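Local coordinates for protein congerin-2 (Conger myriaster, PDB 1IS3) that binds beta-galactosides such as lactose as a homodimeric galectin of the conger eel, its physiological role being still unknown, at residues 27-32 and 46-51; 56-61 and 76-81. One frame throughout, in Å; residues are numbered along the deposited sequence.

Contact 1 (27-32 and 46-51). With GAL (beta-D-galactopyranose), chain B; BGC (beta-D-glucopyranose), chain C.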
loop_
_atom_site.group_PDB
_atom_site.type_symbol
_atom_site.label_atom_id
_atom_site.label_comp_id
_atom_site.label_asym_id
_atom_site.label_seq_id
_atom_site.Cartn_x
_atom_site.Cartn_y
_atom_site.Cartn_z
ATOM N N ALA A 27 14.831 -4.574 -18.684
ATOM C CA ALA A 27 14.514 -3.300 -18.058
ATOM C C ALA A 27 15.499 -2.238 -18.513
ATOM O O ALA A 27 16.690 -2.483 -18.632
ATOM C CB ALA A 27 14.617 -3.360 -16.517
ATOM N N THR A 28 15.010 -1.035 -18.748
ATOM C CA THR A 28 15.818 0.152 -19.044
ATOM C C THR A 28 16.126 0.808 -17.656
ATOM O O THR A 28 17.282 1.066 -17.289
ATOM C CB THR A 28 14.793 0.757 -20.083
ATOM O OG1 THR A 28 15.474 1.065 -21.293
ATOM C CG2 THR A 28 13.951 1.773 -19.445
ATOM N N ARG A 29 15.092 1.069 -16.837
ATOM C CA ARG A 29 15.186 1.713 -15.526
ATOM C C ARG A 29 13.858 1.553 -14.783
ATOM O O ARG A 29 12.796 1.353 -15.400
ATOM C CB ARG A 29 15.494 3.211 -15.691
ATOM C CG ARG A 29 14.417 3.901 -16.515
ATOM C CD ARG A 29 14.737 5.260 -17.089
ATOM N NE ARG A 29 14.683 6.291 -16.103
ATOM C CZ ARG A 29 14.023 7.460 -16.241
ATOM N NH1 ARG A 29 14.095 8.310 -15.242
ATOM N NH2 ARG A 29 13.283 7.815 -17.278
ATOM N N PHE A 30 13.860 1.644 -13.479
ATOM C CA PHE A 30 12.606 1.724 -12.721
ATOM C C PHE A 30 12.914 2.619 -11.517
ATOM O O PHE A 30 14.081 2.747 -11.105
ATOM C CB PHE A 30 12.098 0.362 -12.221
ATOM C CG PHE A 30 12.885 -0.318 -11.109
ATOM C CD1 PHE A 30 14.002 -1.114 -11.426
ATOM C CD2 PHE A 30 12.504 -0.134 -9.765
ATOM C CE1 PHE A 30 14.746 -1.716 -10.394
ATOM C CE2 PHE A 30 13.250 -0.742 -8.753
ATOM C CZ PHE A 30 14.374 -1.526 -9.066
ATOM N N SER A 31 11.912 3.249 -10.915
ATOM C CA SER A 31 12.183 4.077 -9.745
ATOM C C SER A 31 11.254 3.784 -8.579
ATOM O O SER A 31 10.138 3.316 -8.815
ATOM C CB SER A 31 12.066 5.563 -10.098
ATOM O OG SER A 31 10.817 5.993 -10.619
ATOM N N ILE A 32 11.699 4.100 -7.372
ATOM C CA ILE A 32 10.859 4.079 -6.189
ATOM C C ILE A 32 10.734 5.581 -5.820
ATOM O O ILE A 32 11.732 6.334 -5.777
ATOM C CB ILE A 32 11.549 3.272 -5.050
ATOM C CG1 ILE A 32 11.696 1.791 -5.478
ATOM C CG2 ILE A 32 10.738 3.436 -3.736
ATOM C CD1 ILE A 32 12.769 1.003 -4.624
ATOM N N ASP A 46 16.105 6.305 -8.833
ATOM C CA ASP A 46 15.998 5.689 -10.127
ATOM C C ASP A 46 17.114 4.665 -10.296
ATOM O O ASP A 46 18.273 4.913 -9.943
ATOM C CB ASP A 46 16.066 6.797 -11.165
ATOM C CG ASP A 46 15.554 6.389 -12.525
ATOM O OD1 ASP A 46 14.704 5.518 -12.630
ATOM O OD2 ASP A 46 16.000 6.952 -13.519
ATOM N N HIS A 47 16.764 3.496 -10.815
ATOM C CA HIS A 47 17.675 2.374 -10.954
ATOM C C HIS A 47 17.900 2.237 -12.445
ATOM O O HIS A 47 16.988 1.798 -13.158
ATOM C CB HIS A 47 17.069 1.064 -10.403
ATOM C CG HIS A 47 16.572 1.162 -8.975
ATOM N ND1 HIS A 47 15.528 1.895 -8.549
ATOM C CD2 HIS A 47 17.051 0.448 -7.911
ATOM C CE1 HIS A 47 15.344 1.648 -7.269
ATOM N NE2 HIS A 47 16.262 0.780 -6.911
ATOM N N ARG A 48 19.072 2.648 -12.944
ATOM C CA ARG A 48 19.272 2.715 -14.391
ATOM C C ARG A 48 20.165 1.598 -14.893
ATOM O O ARG A 48 21.369 1.569 -14.590
ATOM C CB ARG A 48 19.892 4.060 -14.761
ATOM C CG ARG A 48 18.916 5.214 -14.508
ATOM C CD ARG A 48 19.560 6.599 -14.691
ATOM N NE ARG A 48 18.601 7.667 -14.362
ATOM C CZ ARG A 48 18.749 8.973 -14.639
ATOM N NH1 ARG A 48 17.807 9.869 -14.297
ATOM N NH2 ARG A 48 19.862 9.379 -15.228
ATOM N N PHE A 49 19.553 0.682 -15.651
ATOM C CA PHE A 49 20.293 -0.398 -16.283
ATOM C C PHE A 49 20.901 0.155 -17.553
ATOM O O PHE A 49 22.101 -0.045 -17.785
ATOM C CB PHE A 49 19.392 -1.567 -16.639
ATOM C CG PHE A 49 18.941 -2.203 -15.336
ATOM C CD1 PHE A 49 17.772 -1.728 -14.702
ATOM C CD2 PHE A 49 19.732 -3.217 -14.743
ATOM C CE1 PHE A 49 17.403 -2.263 -13.471
ATOM C CE2 PHE A 49 19.340 -3.748 -13.500
ATOM C CZ PHE A 49 18.186 -3.274 -12.868
ATOM N N SER A 50 20.080 0.819 -18.381
ATOM C CA SER A 50 20.599 1.519 -19.553
ATOM C C SER A 50 19.658 2.681 -19.859
ATOM O O SER A 50 18.505 2.489 -20.258
ATOM C CB SER A 50 20.699 0.552 -20.764
ATOM O OG SER A 50 21.413 1.096 -21.883
ATOM N N TYR A 51 20.163 3.885 -19.611
ATOM C CA TYR A 51 19.366 5.076 -19.828
ATOM C C TYR A 51 20.320 6.149 -20.258
ATOM O O TYR A 51 21.092 6.665 -19.443
ATOM C CB TYR A 51 18.639 5.487 -18.512
ATOM C CG TYR A 51 17.841 6.781 -18.633
ATOM C CD1 TYR A 51 16.732 6.858 -19.485
ATOM C CD2 TYR A 51 18.216 7.889 -17.888
ATOM C CE1 TYR A 51 15.993 8.042 -19.591
ATOM C CE2 TYR A 51 17.491 9.082 -17.980
ATOM C CZ TYR A 51 16.381 9.145 -18.831
ATOM O OH TYR A 51 15.665 10.325 -18.888
HETATM C C1 GAL B . 16.156 12.713 -15.590
HETATM C C2 GAL B . 15.015 11.754 -15.905
HETATM C C3 GAL B . 13.922 11.852 -14.850
HETATM C C4 GAL B . 14.521 11.662 -13.453
HETATM C C5 GAL B . 15.651 12.664 -13.258
HETATM C C6 GAL B . 16.325 12.522 -11.919
HETATM O O2 GAL B . 14.472 12.071 -17.173
HETATM O O3 GAL B . 12.937 10.860 -15.095
HETATM O O4 GAL B . 15.013 10.337 -13.291
HETATM O O5 GAL B . 16.660 12.478 -14.268
HETATM O O6 GAL B . 17.315 13.520 -11.748
HETATM C C2 BGC C . 20.699 13.796 -16.658
HETATM C C3 BGC C . 19.588 12.762 -16.481
HETATM C C4 BGC C . 18.234 13.460 -16.554
HETATM C C5 BGC C . 18.124 14.244 -17.874
HETATM C C6 BGC C . 16.850 15.055 -17.968
HETATM C C1 BGC C . 20.498 14.518 -17.987
HETATM O O1 BGC C . 21.477 15.488 -18.137
HETATM O O2 BGC C . 21.967 13.157 -16.643
HETATM O O3 BGC C . 19.734 12.103 -15.237
HETATM O O4 BGC C . 17.185 12.477 -16.491
HETATM O O5 BGC C . 19.222 15.171 -17.995
HETATM O O6 BGC C . 16.737 15.951 -16.869
#

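Contact 2 (56-61 and 76-81). With GAL (beta-D-galactopyranose), chain B.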
loop_
_atom_site.group_PDB
_atom_site.type_symbol
_atom_site.label_atom_id
_atom_site.label_comp_id
_atom_site.label_asym_id
_atom_site.label_seq_id
_atom_site.Cartn_x
_atom_site.Cartn_y
_atom_site.Cartn_z
ATOM N N ASN A 56 23.998 0.935 -15.078
ATOM C CA ASN A 56 24.163 0.373 -13.742
ATOM C C ASN A 56 24.563 1.437 -12.707
ATOM O O ASN A 56 25.584 1.413 -11.995
ATOM C CB ASN A 56 25.204 -0.803 -13.774
ATOM C CG ASN A 56 24.831 -1.832 -14.836
ATOM O OD1 ASN A 56 23.681 -2.259 -14.979
ATOM N ND2 ASN A 56 25.753 -2.158 -15.743
ATOM N N VAL A 57 23.670 2.428 -12.588
ATOM C CA VAL A 57 23.873 3.519 -11.631
ATOM C C VAL A 57 22.536 3.834 -10.959
ATOM O O VAL A 57 21.457 3.608 -11.545
ATOM C CB VAL A 57 24.488 4.757 -12.427
ATOM C CG1 VAL A 57 23.572 5.207 -13.506
ATOM C CG2 VAL A 57 24.722 5.935 -11.493
ATOM N N LEU A 58 22.632 4.280 -9.704
ATOM C CA LEU A 58 21.476 4.799 -9.006
ATOM C C LEU A 58 21.506 6.314 -9.126
ATOM O O LEU A 58 22.571 6.914 -8.981
ATOM C CB LEU A 58 21.457 4.453 -7.501
ATOM C CG LEU A 58 21.150 3.008 -7.071
ATOM C CD1 LEU A 58 21.211 2.947 -5.527
ATOM C CD2 LEU A 58 19.796 2.552 -7.568
ATOM N N VAL A 59 20.374 6.947 -9.403
ATOM C CA VAL A 59 20.305 8.398 -9.455
ATOM C C VAL A 59 19.191 8.817 -8.486
ATOM O O VAL A 59 18.052 8.310 -8.575
ATOM C CB VAL A 59 19.984 8.856 -10.903
ATOM C CG1 VAL A 59 19.799 10.382 -10.973
ATOM C CG2 VAL A 59 21.152 8.455 -11.821
ATOM N N LEU A 60 19.499 9.720 -7.551
ATOM C CA LEU A 60 18.536 10.207 -6.571
ATOM C C LEU A 60 18.256 11.700 -6.764
ATOM O O LEU A 60 19.176 12.484 -7.067
ATOM C CB LEU A 60 19.066 9.967 -5.159
ATOM C CG LEU A 60 19.153 8.471 -4.844
ATOM C CD1 LEU A 60 20.560 7.977 -5.154
ATOM C CD2 LEU A 60 18.775 8.241 -3.406
ATOM N N ASN A 61 16.997 12.106 -6.628
ATOM C CA ASN A 61 16.641 13.506 -6.798
ATOM C C ASN A 61 15.267 13.824 -6.214
ATOM O O ASN A 61 14.581 12.915 -5.727
ATOM C CB ASN A 61 16.674 13.856 -8.298
ATOM C CG ASN A 61 17.000 15.326 -8.626
ATOM O OD1 ASN A 61 16.963 16.205 -7.777
ATOM N ND2 ASN A 61 17.286 15.659 -9.867
ATOM N N LYS A 76 26.995 4.477 -7.288
ATOM C CA LYS A 76 27.610 3.434 -8.076
ATOM C C LYS A 76 27.232 2.089 -7.436
ATOM O O LYS A 76 27.534 1.024 -7.969
ATOM C CB LYS A 76 29.111 3.792 -8.036
ATOM C CG LYS A 76 29.706 4.066 -6.565
ATOM C CD LYS A 76 29.293 5.336 -5.671
ATOM C CE LYS A 76 29.138 5.014 -4.167
ATOM N NZ LYS A 76 28.255 5.916 -3.426
ATOM N N LYS A 77 26.612 2.055 -6.253
ATOM C CA LYS A 77 26.212 0.807 -5.603
ATOM C C LYS A 77 25.078 0.235 -6.426
ATOM O O LYS A 77 24.024 0.875 -6.504
ATOM C CB LYS A 77 25.738 1.094 -4.211
ATOM C CG LYS A 77 26.928 1.633 -3.439
ATOM C CD LYS A 77 26.502 2.067 -2.085
ATOM C CE LYS A 77 27.768 2.397 -1.353
ATOM N NZ LYS A 77 27.389 2.785 -0.018
ATOM N N PHE A 78 25.207 -0.935 -7.037
ATOM C CA PHE A 78 24.140 -1.370 -7.891
ATOM C C PHE A 78 24.025 -2.883 -7.814
ATOM O O PHE A 78 24.344 -3.588 -8.778
ATOM C CB PHE A 78 24.436 -0.898 -9.318
ATOM C CG PHE A 78 23.192 -0.837 -10.201
ATOM C CD1 PHE A 78 22.967 -1.815 -11.182
ATOM C CD2 PHE A 78 22.273 0.204 -10.021
ATOM C CE1 PHE A 78 21.816 -1.744 -11.986
ATOM C CE2 PHE A 78 21.130 0.268 -10.821
ATOM C CZ PHE A 78 20.904 -0.702 -11.800
ATOM N N PRO A 79 23.514 -3.455 -6.728
ATOM C CA PRO A 79 23.349 -4.898 -6.597
ATOM C C PRO A 79 22.031 -5.356 -7.261
ATOM O O PRO A 79 21.223 -6.044 -6.612
ATOM C CB PRO A 79 23.416 -5.085 -5.081
ATOM C CG PRO A 79 22.624 -3.886 -4.589
ATOM C CD PRO A 79 23.191 -2.777 -5.463
ATOM N N PHE A 80 21.743 -4.997 -8.501
ATOM C CA PHE A 80 20.467 -5.312 -9.105
ATOM C C PHE A 80 20.741 -6.106 -10.361
ATOM O O PHE A 80 21.709 -5.789 -11.066
ATOM C CB PHE A 80 19.696 -4.029 -9.492
ATOM C CG PHE A 80 19.431 -3.149 -8.290
ATOM C CD1 PHE A 80 18.379 -3.450 -7.426
ATOM C CD2 PHE A 80 20.295 -2.089 -7.999
ATOM C CE1 PHE A 80 18.206 -2.689 -6.253
ATOM C CE2 PHE A 80 20.112 -1.347 -6.839
ATOM C CZ PHE A 80 19.079 -1.641 -5.962
ATOM N N THR A 81 19.920 -7.108 -10.657
ATOM C CA THR A 81 20.022 -7.853 -11.882
ATOM C C THR A 81 18.661 -7.902 -12.564
ATOM O O THR A 81 17.646 -8.154 -11.903
ATOM C CB THR A 81 20.530 -9.276 -11.578
ATOM O OG1 THR A 81 21.815 -9.130 -10.996
ATOM C CG2 THR A 81 20.656 -10.149 -12.821
HETATM C C1 GAL B . 16.156 12.713 -15.590
HETATM C C2 GAL B . 15.015 11.754 -15.905
HETATM C C3 GAL B . 13.922 11.852 -14.850
HETATM C C4 GAL B . 14.521 11.662 -13.453
HETATM C C5 GAL B . 15.651 12.664 -13.258
HETATM C C6 GAL B . 16.325 12.522 -11.919
HETATM O O2 GAL B . 14.472 12.071 -17.173
HETATM O O3 GAL B . 12.937 10.860 -15.095
HETATM O O4 GAL B . 15.013 10.337 -13.291
HETATM O O5 GAL B . 16.660 12.478 -14.268
HETATM O O6 GAL B . 17.315 13.520 -11.748
#

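Contact 1 (27-32 and 46-51)
Asp46 OD2 accepts three hydrogen bonds from two arginines. Arg29, across the strand pair, grips it side-on: NE comes in on the syn lone pair, while NH1, 2.9 Å from OD2, arrives from above the carboxylate plane. Arg48, on the aspartate's own strand, adds NE on the anti side, tilted out of the carboxylate plane, 2.8 Å from OD2. This salt-bridge network fixes both guanidinium groups beside the lactose and probably keeps Asp46 ionised. Arg29 NH1 passes on to galactose O3 (2.8 Å, nearly straight at 169°), Arg48 NH1 to galactose O4 and O5, and Arg48 NH2 to glucose O3 at 2.7 Å. Tyr51 lies flat against the Arg29 guanidinium in a cation-pi stack, centres 4.0 Å apart and planes at 23°, and its OH bonds to galactose O2. Arg29 CD already rests on the ring, and the bend at chi3 (-76°) lays the guanidinium along it.

On the other face of the antiparallel pair, the Phe30 and His47 rings form an offset stack with centroids 3.9 Å apart. Phe30 O accepts from both His47 N and ND1, which fixes the imidazole over the phenyl ring. Just before strand 29-34 begins and just after 40-48 ends, Thr28 O takes the amides of Phe49 and Ser50. This hairpin lies between strands 117-125 and 57-64, with Phe30 packing inward on Phe86 and Val23 of the opposing sheet.

Contact 2 (56-61 and 76-81)
Phe78 lays its ring over the backbone of Asn56 and Val57, at a G1 beta bulge where both residues face Arg48 of the adjoining strand in the galectin beta-sandwich. Its CB starts beside Asn56 O, 3.7 Å away, and with CG anti to the backbone N (chi1 -159°) the ring is carried across the bulge. CG lies against the Asn56 carbonyl group. On one flank, CD1 meets Asn56 CA and CB, and CE1 meets Asn56 OD1 at 3.6 Å; on the other, CD2 sits by Val57 N and CE2 reaches Val57 O at 3.4 Å. CZ, at the tip, is nearest to Asn56 CA. That alpha carbon stands over the ring in a CH-pi contact, 3.6 Å from the centroid and 15° off the normal. Phe80 CD2 covers the opposite face of the Phe78 ring, which is thus held between the bulge and its own loop.

Leu58 bridges the two phenylalanines: its CD2 touches Phe80 CE2 and, less closely, Phe78 CE2. Its CG and CD1 lie against Lys77 O, a buried carbonyl that has no polar partner. No hydrogen bond joins the two segments, so apolar and CH-pi contacts seat the 76-81 loop, bent at Pro79 by an inverse gamma turn, against the start of strand 57-64. Farther along this strand, Asn61 belongs to the sugar pocket: its ND2 donates an almost straight bond (173°) to galactose O6, 2.8 Å away.

Contact 1 closes before contact 2 opens along the chain, and their centres lie about 8 Å apart. Strands 40-48 and 57-64 are antiparallel neighbours in the sheet that carries the galactoside pocket, and probable backbone hydrogen bonds join them: Asp46 N to Val59 O at 2.8 Å and Arg48 N to Val57 O at 2.9 Å. On the face turned away from the sugar, His47 CD2 packs on Leu58 CD2 and Phe80 CZ, linking the aromatic layer of 27-32 and 46-51 to the loop 76-81. Both contacts touch the same galactose, which His44 and Glu72 also hold, so adjacent strands together form one binding site.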